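Local coordinates for terminal uridylyltransferase 1 (Trypanosoma brucei, PDB 5HZD), which adds uridines from UTP to the 3' ends of guide RNAs, ribosomal RNAs and some mRNAs during mitochondrial RNA editing, at residues Glu80-Met83 against Gln84-His87; Ile383-Thr386 against Glu387-Glu390; Ile424-Lys427 against Arg428-Gly431. All coordinates share one frame; numbering follows the deposited sequence.

Contact 1: Glu80-Met83 against Gln84-His87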
loop_
_atom_site.group_PDB
_atom_site.type_symbol
_atom_site.label_atom_id
_atom_site.label_comp_id
_atom_site.label_asym_id
_atom_site.label_seq_id
_atom_site.Cartn_x
_atom_site.Cartn_y
_atom_site.Cartn_z
ATOM N N GLU A 80 8.005 8.882 -14.500
ATOM C CA GLU A 80 6.769 8.401 -15.124
ATOM C C GLU A 80 7.006 7.075 -15.848
ATOM O O GLU A 80 6.126 6.199 -15.885
ATOM C CB GLU A 80 6.250 9.454 -16.105
ATOM C CG GLU A 80 4.953 9.030 -16.722
ATOM C CD GLU A 80 4.279 10.148 -17.497
ATOM O OE1 GLU A 80 4.889 11.230 -17.659
ATOM O OE2 GLU A 80 3.126 9.921 -17.929
ATOM N N SER A 81 8.178 6.902 -16.448
ATOM C CA SER A 81 8.436 5.665 -17.192
ATOM C C SER A 81 8.390 4.433 -16.317
ATOM O O SER A 81 7.899 3.380 -16.726
ATOM C CB SER A 81 9.780 5.752 -17.912
ATOM O OG SER A 81 9.721 6.753 -18.898
ATOM N N LYS A 82 8.910 4.548 -15.102
ATOM C CA LYS A 82 8.830 3.454 -14.150
ATOM C C LYS A 82 7.381 3.187 -13.748
ATOM O O LYS A 82 6.961 2.044 -13.656
ATOM C CB LYS A 82 9.715 3.755 -12.927
ATOM C CG LYS A 82 9.769 2.621 -11.920
ATOM C CD LYS A 82 10.375 1.336 -12.515
ATOM C CE LYS A 82 11.786 1.529 -12.948
ATOM N NZ LYS A 82 12.274 0.287 -13.629
ATOM N N MET A 83 6.593 4.236 -13.528
ATOM C CA MET A 83 5.175 4.019 -13.246
ATOM C C MET A 83 4.506 3.262 -14.391
ATOM O O MET A 83 3.642 2.385 -14.164
ATOM C CB MET A 83 4.472 5.355 -12.990
ATOM C CG MET A 83 2.956 5.194 -12.864
ATOM S SD MET A 83 2.396 4.545 -11.297
ATOM C CE MET A 83 2.200 6.097 -10.396
ATOM N N GLN A 84 4.895 3.582 -15.620
ATOM C CA GLN A 84 4.258 2.930 -16.761
ATOM C C GLN A 84 4.618 1.442 -16.858
ATOM O O GLN A 84 3.854 0.660 -17.439
ATOM C CB GLN A 84 4.545 3.708 -18.035
ATOM C CG GLN A 84 3.839 5.081 -17.984
ATOM C CD GLN A 84 4.205 5.976 -19.144
ATOM O OE1 GLN A 84 5.384 6.129 -19.481
ATOM N NE2 GLN A 84 3.197 6.577 -19.768
ATOM N N GLU A 85 5.722 1.012 -16.226
ATOM C CA GLU A 85 5.974 -0.413 -16.138
ATOM C C GLU A 85 4.909 -1.138 -15.336
ATOM O O GLU A 85 4.505 -2.255 -15.707
ATOM C CB GLU A 85 7.344 -0.718 -15.537
ATOM C CG GLU A 85 8.464 -0.249 -16.423
ATOM C CD GLU A 85 9.841 -0.466 -15.794
ATOM O OE1 GLU A 85 9.946 -1.296 -14.862
ATOM O OE2 GLU A 85 10.800 0.225 -16.237
ATOM N N ALA A 86 4.433 -0.512 -14.248
ATOM C CA ALA A 86 3.321 -1.083 -13.478
ATOM C C ALA A 86 2.024 -1.098 -14.313
ATOM O O ALA A 86 1.245 -2.041 -14.230
ATOM C CB ALA A 86 3.105 -0.307 -12.136
ATOM N N HIS A 87 1.807 -0.057 -15.109
ATOM C CA HIS A 87 0.658 -0.023 -16.019
ATOM C C HIS A 87 0.682 -1.209 -16.982
ATOM O O HIS A 87 -0.357 -1.845 -17.248
ATOM C CB HIS A 87 0.608 1.259 -16.839
ATOM C CG HIS A 87 0.424 2.510 -16.033
ATOM N ND1 HIS A 87 0.354 3.746 -16.631
ATOM C CD2 HIS A 87 0.258 2.713 -14.705
ATOM C CE1 HIS A 87 0.178 4.668 -15.698
ATOM N NE2 HIS A 87 0.122 4.074 -14.527
#

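Contact 2: Ile383-Thr386 against Glu387-Glu390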
loop_
_atom_site.group_PDB
_atom_site.type_symbol
_atom_site.label_atom_id
_atom_site.label_comp_id
_atom_site.label_asym_id
_atom_site.label_seq_id
_atom_site.Cartn_x
_atom_site.Cartn_y
_atom_site.Cartn_z
ATOM N N ILE A 383 10.176 24.541 -10.162
ATOM C CA ILE A 383 10.268 25.574 -9.136
ATOM C C ILE A 383 11.674 26.137 -8.986
ATOM O O ILE A 383 12.660 25.549 -9.445
ATOM C CB ILE A 383 9.688 25.168 -7.766
ATOM C CG1 ILE A 383 10.486 24.020 -7.143
ATOM C CG2 ILE A 383 8.189 24.889 -7.883
ATOM C CD1 ILE A 383 10.032 23.695 -5.713
ATOM N N THR A 384 11.746 27.291 -8.344
ATOM C CA THR A 384 12.995 28.045 -8.233
ATOM C C THR A 384 13.758 27.596 -7.000
ATOM O O THR A 384 13.213 26.872 -6.149
ATOM C CB THR A 384 12.736 29.553 -8.111
ATOM O OG1 THR A 384 11.990 29.829 -6.913
ATOM C CG2 THR A 384 11.961 30.066 -9.318
ATOM N N ASN A 385 15.011 28.024 -6.887
ATOM C CA ASN A 385 15.767 27.666 -5.694
ATOM C C ASN A 385 15.069 28.231 -4.459
ATOM O O ASN A 385 15.001 27.572 -3.436
ATOM C CB ASN A 385 17.236 28.105 -5.787
ATOM C CG ASN A 385 17.997 27.377 -6.902
ATOM O OD1 ASN A 385 17.657 26.252 -7.257
ATOM N ND2 ASN A 385 19.037 28.016 -7.445
ATOM N N THR A 386 14.518 29.434 -4.574
ATOM C CA THR A 386 13.868 30.077 -3.437
ATOM C C THR A 386 12.634 29.297 -3.021
ATOM O O THR A 386 12.420 29.048 -1.835
ATOM C CB THR A 386 13.440 31.508 -3.773
ATOM O OG1 THR A 386 14.583 32.256 -4.192
ATOM C CG2 THR A 386 12.808 32.177 -2.549
ATOM N N GLU A 387 11.819 28.909 -3.994
ATOM C CA GLU A 387 10.606 28.159 -3.704
ATOM C C GLU A 387 10.927 26.821 -3.072
ATOM O O GLU A 387 10.193 26.338 -2.196
ATOM C CB GLU A 387 9.807 27.919 -4.985
ATOM C CG GLU A 387 9.147 29.179 -5.522
ATOM C CD GLU A 387 8.542 28.981 -6.902
ATOM O OE1 GLU A 387 9.143 28.260 -7.734
ATOM O OE2 GLU A 387 7.459 29.552 -7.151
ATOM N N ARG A 388 11.997 26.198 -3.568
ATOM C CA ARG A 388 12.404 24.906 -3.063
ATOM C C ARG A 388 12.818 25.038 -1.607
ATOM O O ARG A 388 12.464 24.175 -0.783
ATOM C CB ARG A 388 13.574 24.357 -3.866
ATOM C CG ARG A 388 13.787 22.905 -3.581
ATOM C CD ARG A 388 14.327 22.200 -4.834
ATOM N NE ARG A 388 15.783 22.154 -4.891
ATOM C CZ ARG A 388 16.531 22.915 -5.679
ATOM N NH1 ARG A 388 15.965 23.805 -6.485
ATOM N NH2 ARG A 388 17.853 22.784 -5.657
ATOM N N GLU A 389 13.565 26.092 -1.294
ATOM C CA GLU A 389 13.981 26.351 0.083
ATOM C C GLU A 389 12.769 26.519 0.987
ATOM O O GLU A 389 12.779 26.073 2.137
ATOM C CB GLU A 389 14.884 27.579 0.176
ATOM C CG GLU A 389 16.295 27.310 -0.327
ATOM C CD GLU A 389 16.937 26.092 0.345
ATOM O OE1 GLU A 389 16.739 25.900 1.570
ATOM O OE2 GLU A 389 17.630 25.320 -0.356
ATOM N N GLU A 390 11.729 27.169 0.464
ATOM C CA GLU A 390 10.506 27.395 1.225
ATOM C C GLU A 390 9.798 26.076 1.472
ATOM O O GLU A 390 9.256 25.867 2.553
ATOM C CB GLU A 390 9.592 28.392 0.510
ATOM C CG GLU A 390 10.058 29.830 0.661
ATOM C CD GLU A 390 9.236 30.818 -0.154
ATOM O OE1 GLU A 390 9.753 31.920 -0.465
ATOM O OE2 GLU A 390 8.071 30.496 -0.478
HETATM O O HOH W 1 17.279 25.185 -3.341
#

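Contact 3: Ile424-Lys427 against Arg428-Gly431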
loop_
_atom_site.group_PDB
_atom_site.type_symbol
_atom_site.label_atom_id
_atom_site.label_comp_id
_atom_site.label_asym_id
_atom_site.label_seq_id
_atom_site.Cartn_x
_atom_site.Cartn_y
_atom_site.Cartn_z
ATOM N N ILE A 424 -13.926 17.893 16.076
ATOM C CA ILE A 424 -13.402 16.921 17.044
ATOM C C ILE A 424 -14.355 15.735 17.166
ATOM O O ILE A 424 -15.574 15.916 17.289
ATOM C CB ILE A 424 -13.258 17.568 18.438
ATOM C CG1 ILE A 424 -12.189 18.663 18.428
ATOM C CG2 ILE A 424 -12.967 16.505 19.535
ATOM C CD1 ILE A 424 -10.827 18.215 18.054
ATOM N N THR A 425 -13.791 14.520 17.149
ATOM C CA THR A 425 -14.557 13.306 17.450
ATOM C C THR A 425 -14.163 12.837 18.851
ATOM O O THR A 425 -12.991 12.554 19.112
ATOM C CB THR A 425 -14.182 12.184 16.462
ATOM O OG1 THR A 425 -14.580 12.575 15.149
ATOM C CG2 THR A 425 -14.910 10.893 16.811
ATOM N N THR A 426 -15.110 12.764 19.774
ATOM C CA THR A 426 -14.776 12.254 21.100
ATOM C C THR A 426 -14.965 10.738 21.120
ATOM O O THR A 426 -15.679 10.191 20.288
ATOM C CB THR A 426 -15.634 12.895 22.196
ATOM O OG1 THR A 426 -16.996 12.492 22.043
ATOM C CG2 THR A 426 -15.523 14.442 22.141
ATOM N N LYS A 427 -14.296 10.055 22.044
ATOM C CA LYS A 427 -14.525 8.621 22.211
ATOM C C LYS A 427 -15.993 8.317 22.462
ATOM O O LYS A 427 -16.545 7.378 21.859
ATOM C CB LYS A 427 -13.649 8.065 23.341
ATOM C CG LYS A 427 -12.156 8.114 22.975
ATOM C CD LYS A 427 -11.314 7.473 24.056
ATOM C CE LYS A 427 -9.803 7.728 23.766
ATOM N NZ LYS A 427 -8.934 7.035 24.782
ATOM N N ARG A 428 -16.637 9.150 23.285
ATOM C CA ARG A 428 -18.041 8.963 23.628
ATOM C C ARG A 428 -18.920 9.011 22.368
ATOM O O ARG A 428 -19.872 8.244 22.257
ATOM C CB ARG A 428 -18.486 9.966 24.696
ATOM C CG ARG A 428 -19.953 9.793 25.074
ATOM C CD ARG A 428 -20.341 10.772 26.165
ATOM N NE ARG A 428 -19.655 10.483 27.425
ATOM C CZ ARG A 428 -20.158 9.721 28.395
ATOM N NH1 ARG A 428 -21.354 9.164 28.250
ATOM N NH2 ARG A 428 -19.462 9.511 29.505
ATOM N N MET A 429 -18.549 9.831 21.377
ATOM C CA MET A 429 -19.356 9.896 20.145
ATOM C C MET A 429 -19.424 8.542 19.459
ATOM O O MET A 429 -20.463 8.172 18.919
ATOM C CB MET A 429 -18.832 10.982 19.175
ATOM C CG MET A 429 -19.108 12.408 19.663
ATOM S SD MET A 429 -18.193 13.563 18.637
ATOM C CE MET A 429 -18.789 12.869 17.100
ATOM N N LEU A 430 -18.330 7.764 19.502
ATOM C CA LEU A 430 -18.299 6.464 18.826
ATOM C C LEU A 430 -18.661 5.285 19.726
ATOM O O LEU A 430 -18.709 4.145 19.261
ATOM C CB LEU A 430 -16.898 6.222 18.247
ATOM C CG LEU A 430 -16.355 7.320 17.320
ATOM C CD1 LEU A 430 -15.065 6.852 16.617
ATOM C CD2 LEU A 430 -17.371 7.710 16.263
ATOM N N GLY A 431 -18.862 5.565 21.008
ATOM C CA GLY A 431 -19.125 4.537 22.003
ATOM C C GLY A 431 -17.815 3.872 22.415
ATOM O O GLY A 431 -17.824 2.737 22.901
#

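Contact 1: Glu80-Met83 against Gln84-His87
Gln-84 folds back over the backbone of the preceding turn: its CG packs 3.3 Å from Glu-80 O, the same carbonyl oxygen that accepts the backbone bond from Gln-84 N at 2.9 Å. With chi1 at -67° the chain leaves CB beside its own backbone N and then runs out extended, which carries the amide across the Glu-80 side chain at a slant. There the contact is loose. Glu-80 OE2 and Gln-84 NE2, 3.8 Å apart, are too distant to bond, the carboxylate and amide planes are turned 39° against each other, and Glu-80 CG lies next to Gln-84 CD. All of this takes place in the first two turns of helix 80-100, within the nucleotidyltransferase palm, where the buried side of the helix faces the region of the UTP site: Ala-86 lies close to Ile-124, a residue that probably binds the nucleotide, and also touches Trp-118. Met-83 is also buried. Its CG, anti to the backbone N, reaches the His-87 ring at NE2 from 3.5 Å, while SD passes the ring obliquely, 4.8 Å from its centroid. Met-83 O takes the backbone bond from His-87 N and at the same time sits over one face of the imidazole, displaced toward the rim. The ring is fixed from beyond the helix as well, since His-87 NE2 is hydrogen-bonded to Pro-373 O. On another flank Lys-82 and Glu-85 form a salt bridge. The lysine chain bends at chi2 and chi3, so that NZ approaches both carboxylate oxygens almost evenly, 3.0 Å from Glu-85 OE2 and 3.1 Å from OE1, each as a weak hydrogen bond. The same bend brings Lys-82 CD near Glu-85 OE1, and the lysine also touches Trp-118.

Contact 2: Ile383-Thr386 against Glu387-Glu390
A capping box opens helix 385-409: the side chain of Thr-384, at the N-cap, and that of Glu-387, three residues on, each accept from the other's backbone N-H. Thr-384 OG1 takes the bond from Glu-387 N at 3.1 Å. In return Thr-384 N donates at 2.8 Å to Glu-387 OE1, which receives it on its anti lone pair, the one turned away from the second carboxylate oxygen. Both bonds are fairly straight. Thr-384 OG1 lies between its backbone N and carbonyl carbon (chi1 62°), which aims it at the first turn, and it also gives a weak bond to the same carboxylate oxygen. The Glu-387 chain runs back extended and crosses the threonine at a slant, with CG 3.2 Å from Thr-384 OG1. Its OE1 also meets the side of Ile-383, whose CB is 3.1 Å away. Ile-383 CD1 reaches forward over the first turn to Arg-388 CA, a nonpolar touch beside the polar box.

Asn-385 and Arg-388 run side by side in the same direction. Arg-388 NH1 donates to Asn-385 OD1 at 3.1 Å, on a lone pair in the amide plane; OD1 sits at the guanidinium edge, somewhat tilted out of its plane, and the two planes are 76° apart. A water sits over the centre of one guanidinium face, bonded to Glu-389 OE2 and weakly to Asn-385 O. The Glu-387 carboxylate would probably be stabilised by the helix dipole. Arg-388 NE bonds weakly to Tyr-392 OH. The long loop after helix 336-349 ends here, and the cap starts helix 385-409 at the surface; strand 415-416 follows that helix.

Contact 3: Ile424-Lys427 against Arg428-Gly431
Met-429 N is gripped by two oxygens of one residue, Thr-426 OG1 at 3.2 Å and, weakly, Thr-426 O at 3.1 Å. Thr-426 is the N-cap of a weakly bonded helical turn, 427-430. Its OG1 sits between the backbone N and the carbonyl carbon (chi1 67°), turned forward over the first turn. Met-429 returns the bond: its sulfur accepts a weak but nearly straight hydrogen bond from Thr-426 N, with SD 3.4 Å from that nitrogen and an angle of 169°. Thr-426 and Met-429 thus form a capping box in which a thioether stands where a carboxylate or amide oxygen commonly serves. The methionine chain crosses the threonine at about a right angle, its CG lying 3.2 Å from Thr-426 OG1.

Across the nonpolar side Thr-425 CG2 meets Leu-430 CG at 3.9 Å, with both leucine methyls near the same carbon. Thr-425 OG1 is bonded to Arg-421. The helix ends at once in a Schellman motif, marked by the positive phi of Gly-431 (80°) and two bonds back into the last turn. The short, weakly bonded strand 425-426 pairs with strand 415-416, and the extended chain of Lys-427 carries NZ to the carbonyl oxygens of Tyr-461, Trp-412 and Glu-462, tying the start of the helix to two other parts of the chain. These carbonyls would probably steady the ammonium charge of this buried lysine. The neutral thioether, by contrast, is a weak acceptor, so its half of the box probably contributes less than a carboxylate would.

The three contacts are local turns in separate parts of the chain and touch nowhere. Contact 1, in the palm, is the one near the catalytic region: the side chain of Met-83 is about 9 Å from that of Ser-111, which probably binds UTP. Contacts 2 and 3 lie away from the UTP and metal sites, although both start helices with a threonine capping box. Centres of contacts 1 and 2 are 28 Å apart, with nearest atoms about 16 Å. Contact 3 is 42 Å, centre to centre, from each of the others, and lies across the chain's centre from contact 1.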